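Local coordinates for protein transcriptional regulator, TetR family (Thermus thermophilus, PDB 3VPR) that probably binds DNA regulatory sequences through a helix-turn-helix domain and represses transcription as a TetR-type regulator, at residues K60-L70 and L118-L126; F82-E91 and V151-F162. One frame throughout, in Å; residues are numbered along the deposited sequence.

Interaction 1. Residues K60-L70 and L118-L126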
loop_
_atom_site.group_PDB
_atom_site.type_symbol
_atom_site.label_atom_id
_atom_site.label_comp_id
_atom_site.label_asym_id
_atom_site.label_seq_id
_atom_site.Cartn_x
_atom_site.Cartn_y
_atom_site.Cartn_z
ATOM N N LYS A 60 -4.212 5.462 -17.261
ATOM C CA LYS A 60 -5.208 6.105 -18.123
ATOM C C LYS A 60 -6.519 5.347 -18.014
ATOM O O LYS A 60 -7.587 5.947 -17.937
ATOM C CB LYS A 60 -4.749 6.130 -19.584
ATOM C CG LYS A 60 -3.754 7.247 -19.895
ATOM C CD LYS A 60 -3.379 7.275 -21.380
ATOM C CE LYS A 60 -2.516 8.487 -21.719
ATOM N NZ LYS A 60 -2.051 8.464 -23.136
ATOM N N GLY A 61 -6.432 4.022 -18.001
ATOM C CA GLY A 61 -7.634 3.221 -17.876
ATOM C C GLY A 61 -8.273 3.473 -16.523
ATOM O O GLY A 61 -9.494 3.536 -16.398
ATOM N N LEU A 62 -7.445 3.642 -15.499
ATOM C CA LEU A 62 -7.966 3.885 -14.160
ATOM C C LEU A 62 -8.643 5.251 -14.101
ATOM O O LEU A 62 -9.763 5.380 -13.624
ATOM C CB LEU A 62 -6.828 3.799 -13.133
ATOM C CG LEU A 62 -7.208 3.785 -11.657
ATOM C CD1 LEU A 62 -8.230 2.681 -11.418
ATOM C CD2 LEU A 62 -5.974 3.565 -10.799
ATOM N N VAL A 63 -7.963 6.277 -14.598
ATOM C CA VAL A 63 -8.514 7.627 -14.598
ATOM C C VAL A 63 -9.865 7.669 -15.312
ATOM O O VAL A 63 -10.816 8.312 -14.845
ATOM C CB VAL A 63 -7.564 8.615 -15.291
ATOM C CG1 VAL A 63 -8.275 9.929 -15.567
ATOM C CG2 VAL A 63 -6.353 8.860 -14.415
ATOM N N ALA A 64 -9.954 6.996 -16.447
ATOM C CA ALA A 64 -11.210 6.990 -17.187
ATOM C C ALA A 64 -12.288 6.372 -16.308
ATOM O O ALA A 64 -13.418 6.865 -16.252
ATOM C CB ALA A 64 -11.057 6.194 -18.484
ATOM N N ALA A 65 -11.923 5.295 -15.615
ATOM C CA ALA A 65 -12.846 4.582 -14.738
ATOM C C ALA A 65 -13.494 5.498 -13.706
ATOM O O ALA A 65 -14.692 5.405 -13.456
ATOM C CB ALA A 65 -12.118 3.447 -14.043
ATOM N N GLY A 66 -12.698 6.386 -13.122
ATOM C CA GLY A 66 -13.212 7.305 -12.123
ATOM C C GLY A 66 -13.983 8.486 -12.687
ATOM O O GLY A 66 -14.747 9.138 -11.972
ATOM N N GLU A 67 -13.782 8.783 -13.965
ATOM C CA GLU A 67 -14.492 9.894 -14.581
ATOM C C GLU A 67 -15.950 9.515 -14.784
ATOM O O GLU A 67 -16.826 10.369 -14.767
ATOM C CB GLU A 67 -13.849 10.270 -15.917
ATOM C CG GLU A 67 -12.452 10.848 -15.767
ATOM C CD GLU A 67 -11.774 11.125 -17.095
ATOM O OE1 GLU A 67 -11.851 10.263 -18.001
ATOM O OE2 GLU A 67 -11.152 12.200 -17.219
ATOM N N LYS A 68 -16.212 8.226 -14.961
ATOM C CA LYS A 68 -17.579 7.785 -15.156
ATOM C C LYS A 68 -18.378 8.166 -13.911
ATOM O O LYS A 68 -19.514 8.644 -14.007
ATOM C CB LYS A 68 -17.643 6.267 -15.330
ATOM C CG LYS A 68 -16.520 5.628 -16.152
ATOM C CD LYS A 68 -16.521 6.078 -17.600
ATOM C CE LYS A 68 -15.692 5.152 -18.481
ATOM N NZ LYS A 68 -15.866 5.495 -19.922
ATOM N N ALA A 69 -17.767 7.964 -12.743
ATOM C CA ALA A 69 -18.419 8.238 -11.468
ATOM C C ALA A 69 -18.783 9.697 -11.241
ATOM O O ALA A 69 -19.766 9.989 -10.564
ATOM C CB ALA A 69 -17.547 7.732 -10.314
ATOM N N LEU A 70 -17.990 10.612 -11.792
ATOM C CA LEU A 70 -18.253 12.033 -11.638
ATOM C C LEU A 70 -19.612 12.407 -12.238
ATOM O O LEU A 70 -20.229 13.405 -11.846
ATOM C CB LEU A 70 -17.146 12.853 -12.310
ATOM C CG LEU A 70 -15.754 12.855 -11.668
ATOM C CD1 LEU A 70 -14.796 13.701 -12.497
ATOM C CD2 LEU A 70 -15.844 13.404 -10.256
ATOM N N LEU A 118 -1.296 11.581 -13.628
ATOM C CA LEU A 118 -2.503 10.778 -13.853
ATOM C C LEU A 118 -3.014 10.232 -12.510
ATOM O O LEU A 118 -4.222 10.158 -12.272
ATOM C CB LEU A 118 -2.221 9.628 -14.823
ATOM C CG LEU A 118 -2.230 10.026 -16.308
ATOM C CD1 LEU A 118 -1.802 8.835 -17.155
ATOM C CD2 LEU A 118 -3.624 10.498 -16.723
ATOM N N ARG A 119 -2.086 9.854 -11.637
ATOM C CA ARG A 119 -2.452 9.366 -10.315
ATOM C C ARG A 119 -3.102 10.530 -9.548
ATOM O O ARG A 119 -4.161 10.363 -8.948
ATOM C CB ARG A 119 -1.211 8.885 -9.563
ATOM C CG ARG A 119 -1.484 8.409 -8.157
ATOM C CD ARG A 119 -0.243 8.559 -7.279
ATOM N NE ARG A 119 -0.021 9.942 -6.866
ATOM C CZ ARG A 119 1.047 10.357 -6.190
ATOM N NH1 ARG A 119 1.998 9.492 -5.855
ATOM N NH2 ARG A 119 1.159 11.635 -5.834
ATOM N N ASP A 120 -2.464 11.706 -9.565
ATOM C CA ASP A 120 -3.019 12.867 -8.878
ATOM C C ASP A 120 -4.409 13.208 -9.421
ATOM O O ASP A 120 -5.315 13.534 -8.653
ATOM C CB ASP A 120 -2.092 14.087 -9.011
ATOM C CG ASP A 120 -0.889 14.020 -8.067
ATOM O OD1 ASP A 120 -0.862 13.121 -7.196
ATOM O OD2 ASP A 120 0.026 14.865 -8.186
ATOM N N ARG A 121 -4.578 13.111 -10.740
ATOM C CA ARG A 121 -5.858 13.417 -11.385
ATOM C C ARG A 121 -6.959 12.506 -10.862
ATOM O O ARG A 121 -8.096 12.938 -10.627
ATOM C CB ARG A 121 -5.724 13.257 -12.902
ATOM C CG ARG A 121 -6.930 13.683 -13.729
ATOM C CD ARG A 121 -6.548 13.669 -15.221
ATOM N NE ARG A 121 -7.634 14.076 -16.112
ATOM C CZ ARG A 121 -8.149 15.302 -16.163
ATOM N NH1 ARG A 121 -7.681 16.262 -15.376
ATOM N NH2 ARG A 121 -9.139 15.566 -17.004
ATOM N N HIS A 122 -6.614 11.237 -10.683
ATOM C CA HIS A 122 -7.551 10.245 -10.179
ATOM C C HIS A 122 -7.967 10.598 -8.741
ATOM O O HIS A 122 -9.142 10.519 -8.385
ATOM C CB HIS A 122 -6.894 8.862 -10.211
ATOM C CG HIS A 122 -7.843 7.730 -9.975
ATOM N ND1 HIS A 122 -8.956 7.515 -10.762
ATOM C CD2 HIS A 122 -7.818 6.717 -9.075
ATOM C CE1 HIS A 122 -9.572 6.416 -10.360
ATOM N NE2 HIS A 122 -8.900 5.912 -9.339
ATOM N N GLU A 123 -6.990 10.982 -7.923
ATOM C CA GLU A 123 -7.241 11.344 -6.532
ATOM C C GLU A 123 -8.099 12.607 -6.475
ATOM O O GLU A 123 -8.968 12.750 -5.610
ATOM C CB GLU A 123 -5.907 11.553 -5.798
ATOM C CG GLU A 123 -6.043 12.099 -4.384
ATOM C CD GLU A 123 -4.866 11.726 -3.498
ATOM O OE1 GLU A 123 -3.725 11.665 -4.002
ATOM O OE2 GLU A 123 -5.077 11.502 -2.290
ATOM N N GLU A 124 -7.865 13.516 -7.416
ATOM C CA GLU A 124 -8.631 14.761 -7.479
ATOM C C GLU A 124 -10.089 14.510 -7.889
ATOM O O GLU A 124 -10.992 15.203 -7.426
ATOM C CB GLU A 124 -7.962 15.746 -8.444
ATOM C CG GLU A 124 -8.654 17.101 -8.527
ATOM C CD GLU A 124 -8.896 17.728 -7.159
ATOM O OE1 GLU A 124 -7.919 17.871 -6.383
ATOM O OE2 GLU A 124 -10.065 18.077 -6.862
ATOM N N ASN A 125 -10.328 13.516 -8.743
ATOM C CA ASN A 125 -11.702 13.212 -9.145
ATOM C C ASN A 125 -12.460 12.619 -7.955
ATOM O O ASN A 125 -13.666 12.853 -7.784
ATOM C CB ASN A 125 -11.741 12.220 -10.311
ATOM C CG ASN A 125 -11.328 12.848 -11.633
ATOM O OD1 ASN A 125 -11.613 14.017 -11.883
ATOM N ND2 ASN A 125 -10.667 12.068 -12.493
ATOM N N LEU A 126 -11.753 11.849 -7.125
ATOM C CA LEU A 126 -12.392 11.249 -5.964
ATOM C C LEU A 126 -12.750 12.363 -4.991
ATOM O O LEU A 126 -13.843 12.386 -4.431
ATOM C CB LEU A 126 -11.457 10.233 -5.288
ATOM C CG LEU A 126 -11.979 9.567 -4.006
ATOM C CD1 LEU A 126 -13.325 8.924 -4.269
ATOM C CD2 LEU A 126 -10.960 8.519 -3.511
HETATM O O HOH W 1 -10.727 9.351 -12.243
#
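Leu62 sets its CG over a face of the His122 imidazole, 3.8 Å from the ring centroid and 21° off the ring normal. This is a CH-pi contact displaced toward the NE2 rim, and the two side chains cross at about a right angle. With CG anti to the backbone N (chi1 -169°), the ring of His122 is carried across to helix 60-70, where its CE1 comes to 3.4 Å from Leu62 O. Gly66 meets the ring edge with its CA. Having no side chain lets its backbone come this near; a CB there would lie 3.0 Å from His122 CE1, a clash.

Both imidazole nitrogens have partners: His122 NE2 is hydrogen-bonded to His86 ND1 of helix 75-92, while ND1 is 2.9 Å from a bridging water. That water donates to Val63 O at 2.8 Å and accepts from Asn125 ND2 at 2.7 Å, so it ties a backbone carbonyl to two side chains of the facing helix. Leu70 lies across the same Asn125, with its CD1 3.3 Å from OD1. At the other end Val63 packs its CG2 on the side chain and carbonyl oxygen of Leu118, and Lys60 touches the same leucine through CG. Outward, Glu67 OE2 and Arg121 NH2 form a long salt bridge of 3.9 Å, with carboxylate and guanidinium planes turned 78° apart.

The two helices run nearly parallel. Helix 47-70 follows the predicted helix-turn-helix and, as in other TetR proteins, connects it to the C-terminal domain, where helix 109-135 lies. Direct polar pairing is sparse, so the join probably depends on packing around His122 and on the water that adds a bond to Val63 O, whose own backbone bonds are weak.

Interaction 2. Residues F82-E91 and V151-F162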
loop_
_atom_site.group_PDB
_atom_site.type_symbol
_atom_site.label_atom_id
_atom_site.label_comp_id
_atom_site.label_asym_id
_atom_site.label_seq_id
_atom_site.Cartn_x
_atom_site.Cartn_y
_atom_site.Cartn_z
ATOM N N PHE A 82 -17.221 4.725 -8.367
ATOM C CA PHE A 82 -15.807 5.011 -8.478
ATOM C C PHE A 82 -14.990 3.852 -7.878
ATOM O O PHE A 82 -14.090 3.312 -8.523
ATOM C CB PHE A 82 -15.481 6.306 -7.752
ATOM C CG PHE A 82 -14.027 6.693 -7.814
ATOM C CD1 PHE A 82 -13.090 6.096 -6.973
ATOM C CD2 PHE A 82 -13.598 7.681 -8.699
ATOM C CE1 PHE A 82 -11.742 6.489 -7.010
ATOM C CE2 PHE A 82 -12.267 8.073 -8.739
ATOM C CZ PHE A 82 -11.336 7.482 -7.896
HETATM N N MSE A 83 -15.328 3.455 -6.654
HETATM C CA MSE A 83 -14.595 2.392 -5.977
HETATM C C MSE A 83 -14.660 1.050 -6.705
HETATM O O MSE A 83 -13.641 0.362 -6.833
HETATM C CB MSE A 83 -15.095 2.256 -4.537
HETATM C CG MSE A 83 -14.836 3.499 -3.696
HETATM SE SE MSE A 83 -15.611 3.433 -1.905
HETATM C CE MSE A 83 -14.378 2.125 -1.110
ATOM N N GLU A 84 -15.841 0.687 -7.193
ATOM C CA GLU A 84 -15.998 -0.575 -7.909
ATOM C C GLU A 84 -15.314 -0.590 -9.274
ATOM O O GLU A 84 -14.691 -1.583 -9.643
ATOM C CB GLU A 84 -17.481 -0.922 -8.054
ATOM C CG GLU A 84 -18.093 -1.371 -6.734
ATOM C CD GLU A 84 -19.509 -1.889 -6.870
ATOM O OE1 GLU A 84 -19.739 -2.795 -7.697
ATOM O OE2 GLU A 84 -20.391 -1.396 -6.143
ATOM N N ALA A 85 -15.426 0.505 -10.021
ATOM C CA ALA A 85 -14.787 0.595 -11.326
ATOM C C ALA A 85 -13.274 0.503 -11.122
ATOM O O ALA A 85 -12.583 -0.163 -11.880
ATOM C CB ALA A 85 -15.159 1.927 -12.012
ATOM N N HIS A 86 -12.766 1.170 -10.085
ATOM C CA HIS A 86 -11.334 1.147 -9.782
ATOM C C HIS A 86 -10.867 -0.285 -9.542
ATOM O O HIS A 86 -9.923 -0.747 -10.169
ATOM C CB HIS A 86 -11.052 2.009 -8.544
ATOM C CG HIS A 86 -9.616 2.018 -8.111
ATOM N ND1 HIS A 86 -8.878 3.179 -8.014
ATOM C CD2 HIS A 86 -8.793 1.014 -7.728
ATOM C CE1 HIS A 86 -7.661 2.887 -7.591
ATOM N NE2 HIS A 86 -7.584 1.582 -7.410
ATOM N N ALA A 87 -11.549 -0.981 -8.638
ATOM C CA ALA A 87 -11.226 -2.361 -8.276
ATOM C C ALA A 87 -11.395 -3.342 -9.432
ATOM O O ALA A 87 -10.619 -4.286 -9.571
ATOM C CB ALA A 87 -12.100 -2.806 -7.085
ATOM N N ARG A 88 -12.421 -3.136 -10.251
ATOM C CA ARG A 88 -12.636 -4.020 -11.388
ATOM C C ARG A 88 -11.507 -3.838 -12.394
ATOM O O ARG A 88 -10.924 -4.810 -12.868
ATOM C CB ARG A 88 -13.979 -3.737 -12.062
ATOM C CG ARG A 88 -14.106 -4.422 -13.413
ATOM C CD ARG A 88 -15.502 -4.332 -13.993
ATOM N NE ARG A 88 -16.364 -5.391 -13.487
ATOM C CZ ARG A 88 -17.561 -5.691 -13.979
ATOM N NH1 ARG A 88 -18.060 -5.011 -15.006
ATOM N NH2 ARG A 88 -18.263 -6.676 -13.441
ATOM N N TYR A 89 -11.191 -2.589 -12.715
ATOM C CA TYR A 89 -10.122 -2.318 -13.661
ATOM C C TYR A 89 -8.813 -2.903 -13.132
ATOM O O TYR A 89 -8.055 -3.523 -13.868
ATOM C CB TYR A 89 -9.952 -0.817 -13.864
ATOM C CG TYR A 89 -8.991 -0.494 -14.973
ATOM C CD1 TYR A 89 -9.402 -0.530 -16.301
ATOM C CD2 TYR A 89 -7.663 -0.182 -14.701
ATOM C CE1 TYR A 89 -8.521 -0.266 -17.336
ATOM C CE2 TYR A 89 -6.766 0.089 -15.731
ATOM C CZ TYR A 89 -7.203 0.042 -17.049
ATOM O OH TYR A 89 -6.326 0.297 -18.083
ATOM N N PHE A 90 -8.546 -2.693 -11.849
ATOM C CA PHE A 90 -7.328 -3.208 -11.239
ATOM C C PHE A 90 -7.193 -4.716 -11.463
ATOM O O PHE A 90 -6.143 -5.199 -11.884
ATOM C CB PHE A 90 -7.327 -2.903 -9.739
ATOM C CG PHE A 90 -6.542 -3.889 -8.922
ATOM C CD1 PHE A 90 -5.152 -3.925 -8.999
ATOM C CD2 PHE A 90 -7.197 -4.798 -8.077
ATOM C CE1 PHE A 90 -4.409 -4.853 -8.243
ATOM C CE2 PHE A 90 -6.466 -5.731 -7.315
ATOM C CZ PHE A 90 -5.070 -5.759 -7.400
ATOM N N GLU A 91 -8.269 -5.449 -11.196
ATOM C CA GLU A 91 -8.263 -6.895 -11.345
ATOM C C GLU A 91 -8.148 -7.410 -12.780
ATOM O O GLU A 91 -7.537 -8.449 -13.012
ATOM C CB GLU A 91 -9.514 -7.495 -10.695
ATOM C CG GLU A 91 -9.721 -8.975 -11.022
ATOM C CD GLU A 91 -10.722 -9.649 -10.102
ATOM O OE1 GLU A 91 -11.820 -9.083 -9.891
ATOM O OE2 GLU A 91 -10.410 -10.749 -9.596
ATOM N N VAL A 151 -9.963 6.097 1.178
ATOM C CA VAL A 151 -10.536 5.257 0.136
ATOM C C VAL A 151 -9.473 4.679 -0.816
ATOM O O VAL A 151 -9.459 3.473 -1.085
ATOM C CB VAL A 151 -11.575 6.053 -0.696
ATOM C CG1 VAL A 151 -12.146 5.180 -1.799
ATOM C CG2 VAL A 151 -12.676 6.550 0.209
ATOM N N LEU A 152 -8.589 5.533 -1.326
ATOM C CA LEU A 152 -7.554 5.073 -2.244
ATOM C C LEU A 152 -6.678 4.035 -1.543
ATOM O O LEU A 152 -6.244 3.054 -2.160
ATOM C CB LEU A 152 -6.720 6.261 -2.751
ATOM C CG LEU A 152 -7.397 7.163 -3.807
ATOM C CD1 LEU A 152 -6.565 8.417 -4.052
ATOM C CD2 LEU A 152 -7.573 6.389 -5.117
ATOM N N SER A 153 -6.437 4.233 -0.248
ATOM C CA SER A 153 -5.635 3.272 0.500
ATOM C C SER A 153 -6.322 1.908 0.482
ATOM O O SER A 153 -5.677 0.883 0.281
ATOM C CB SER A 153 -5.433 3.735 1.952
ATOM O OG SER A 153 -4.689 4.945 1.996
HETATM N N MSE A 154 -7.634 1.883 0.687
HETATM C CA MSE A 154 -8.328 0.600 0.680
HETATM C C MSE A 154 -8.211 -0.071 -0.693
HETATM O O MSE A 154 -7.891 -1.257 -0.795
HETATM C CB MSE A 154 -9.805 0.780 1.055
HETATM C CG MSE A 154 -10.039 1.242 2.490
HETATM SE SE MSE A 154 -11.903 1.669 2.856
HETATM C CE MSE A 154 -11.883 3.555 2.558
ATOM N N LEU A 155 -8.457 0.700 -1.745
ATOM C CA LEU A 155 -8.404 0.178 -3.102
ATOM C C LEU A 155 -6.982 -0.198 -3.544
ATOM O O LEU A 155 -6.764 -1.317 -4.011
ATOM C CB LEU A 155 -9.002 1.200 -4.073
ATOM C CG LEU A 155 -10.431 1.672 -3.762
ATOM C CD1 LEU A 155 -10.733 2.915 -4.568
ATOM C CD2 LEU A 155 -11.445 0.562 -4.067
ATOM N N ASN A 156 -6.018 0.711 -3.384
ATOM C CA ASN A 156 -4.644 0.422 -3.815
ATOM C C ASN A 156 -3.906 -0.629 -2.991
ATOM O O ASN A 156 -3.123 -1.395 -3.546
ATOM C CB ASN A 156 -3.805 1.704 -3.887
ATOM C CG ASN A 156 -4.303 2.665 -4.955
ATOM O OD1 ASN A 156 -4.983 2.249 -5.888
ATOM N ND2 ASN A 156 -3.960 3.952 -4.828
ATOM N N TRP A 157 -4.141 -0.679 -1.682
ATOM C CA TRP A 157 -3.473 -1.690 -0.868
ATOM C C TRP A 157 -3.842 -3.086 -1.372
ATOM O O TRP A 157 -3.105 -4.037 -1.140
ATOM C CB TRP A 157 -3.859 -1.564 0.606
ATOM C CG TRP A 157 -3.037 -2.437 1.542
ATOM C CD1 TRP A 157 -3.510 -3.361 2.441
ATOM C CD2 TRP A 157 -1.615 -2.402 1.722
ATOM N NE1 TRP A 157 -2.472 -3.895 3.166
ATOM C CE2 TRP A 157 -1.300 -3.326 2.745
ATOM C CE3 TRP A 157 -0.577 -1.681 1.118
ATOM C CZ2 TRP A 157 0.013 -3.542 3.181
ATOM C CZ3 TRP A 157 0.731 -1.895 1.552
ATOM C CH2 TRP A 157 1.012 -2.822 2.573
HETATM N N MSE A 158 -4.972 -3.211 -2.065
HETATM C CA MSE A 158 -5.392 -4.505 -2.613
HETATM C C MSE A 158 -4.302 -5.118 -3.504
HETATM O O MSE A 158 -4.213 -6.343 -3.647
HETATM C CB MSE A 158 -6.678 -4.361 -3.436
HETATM C CG MSE A 158 -7.977 -4.319 -2.636
HETATM SE SE MSE A 158 -9.567 -4.203 -3.790
HETATM C CE MSE A 158 -9.635 -6.039 -4.381
ATOM N N ILE A 159 -3.486 -4.255 -4.106
ATOM C CA ILE A 159 -2.390 -4.680 -4.978
ATOM C C ILE A 159 -1.406 -5.589 -4.235
ATOM O O ILE A 159 -0.612 -6.294 -4.856
ATOM C CB ILE A 159 -1.615 -3.441 -5.537
ATOM C CG1 ILE A 159 -2.556 -2.587 -6.400
ATOM C CG2 ILE A 159 -0.394 -3.889 -6.355
ATOM C CD1 ILE A 159 -1.994 -1.212 -6.776
ATOM N N ARG A 160 -1.474 -5.584 -2.907
ATOM C CA ARG A 160 -0.575 -6.390 -2.092
ATOM C C ARG A 160 -1.181 -7.662 -1.519
ATOM O O ARG A 160 -0.456 -8.615 -1.231
ATOM C CB ARG A 160 -0.018 -5.548 -0.940
ATOM C CG ARG A 160 1.082 -4.579 -1.347
ATOM C CD ARG A 160 2.313 -5.338 -1.818
ATOM N NE ARG A 160 3.484 -4.479 -1.974
ATOM C CZ ARG A 160 4.020 -3.751 -0.998
ATOM N NH1 ARG A 160 3.494 -3.763 0.224
ATOM N NH2 ARG A 160 5.099 -3.021 -1.241
ATOM N N TRP A 161 -2.497 -7.689 -1.346
ATOM C CA TRP A 161 -3.128 -8.873 -0.779
ATOM C C TRP A 161 -4.153 -9.576 -1.660
ATOM O O TRP A 161 -4.512 -10.722 -1.386
ATOM C CB TRP A 161 -3.786 -8.544 0.565
ATOM C CG TRP A 161 -4.946 -7.572 0.486
ATOM C CD1 TRP A 161 -4.888 -6.212 0.604
ATOM C CD2 TRP A 161 -6.335 -7.899 0.304
ATOM N NE1 TRP A 161 -6.148 -5.676 0.514
ATOM C CE2 TRP A 161 -7.054 -6.688 0.327
ATOM C CE3 TRP A 161 -7.037 -9.098 0.122
ATOM C CZ2 TRP A 161 -8.447 -6.641 0.182
ATOM C CZ3 TRP A 161 -8.425 -9.051 -0.022
ATOM C CH2 TRP A 161 -9.112 -7.830 0.008
ATOM N N PHE A 162 -4.635 -8.912 -2.709
ATOM C CA PHE A 162 -5.627 -9.554 -3.562
ATOM C C PHE A 162 -5.019 -10.643 -4.419
ATOM O O PHE A 162 -4.060 -10.412 -5.158
ATOM C CB PHE A 162 -6.324 -8.557 -4.484
ATOM C CG PHE A 162 -7.418 -9.180 -5.313
ATOM C CD1 PHE A 162 -8.619 -9.561 -4.725
ATOM C CD2 PHE A 162 -7.237 -9.408 -6.673
ATOM C CE1 PHE A 162 -9.630 -10.159 -5.480
ATOM C CE2 PHE A 162 -8.241 -10.007 -7.437
ATOM C CZ PHE A 162 -9.444 -10.383 -6.836
#
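Phe82 begins the contact with its ring edge, where CE1 touches Leu155 CD1 at 4.4 Å. One residue on is Met83, a selenomethionine: a bend at its last torsion (chi3 72°) folds CE back, and CG, SE and CE all come close to Val151 CG1, CG nearest at 3.7 Å. The Met83 backbone takes part as well, its carbonyl oxygen facing CD2 of Leu155.

His86 reaches across with its imidazole. Leu155 CB lies over one face, 3.9 Å from the centroid and 23° off the normal, a CH-pi contact, and Leu155 CD1 rests near the CG end of the same ring. At the ring edge NE2 donates a weak hydrogen bond to Asn156 OD1, 3.1 Å long but bent to 121°; the stronger partner of His86 is His122, bonded at ND1. The imidazole serves both partners and the leucine, and an alanine here is likely to leave His122 NE2 and Asn156 OD1 without this mate and open a gap beside Leu155.

Both helices belong to the all-helical C-terminal domain of the TetR fold, and helix 144-161 also borders the second subunit, where Ser153 and Asn156 pack on Trp157 of that chain. The Met83 and Ala87 side of helix 75-92 is met by Tyr177 and Ala174 of helix 170-183.

Ala87 places its CB against the selenium of Met158. Phe90 then pushes its ring into the kinked part of helix 144-161 round Ile159, CE1 meeting Ile159 CG1 at 3.5 Å and CE2 meeting Phe162 CD2 at 3.8 Å, the two phenyl rings set obliquely. Glu91 is the last of these residues to touch, its OE2 in tight contact with the edge of the Phe162 ring, 2.9 Å from CZ, while OE1 accepts a weak hydrogen bond from Ala170 N.

Interaction 2 is a buried contact deep in the chain, and no touching residue in it is exposed; interaction 1 is only partly buried, with Lys60 and Arg121 at its margin. The chemistry follows: residues 82-91 and 151-162 meet mostly through apolar and aromatic groups and keep one weak direct hydrogen bond among them, whereas the polar links between residues 60-70 and 118-126 go through water or a long ion pair. Their centres lie 13 Å apart and helix 75-92 joins them: the paired histidines couple the two contacts, and Phe82 stacks on the His122 ring. Along the chain the segments alternate, and interaction 2 is the one whose second helix also borders the other subunit.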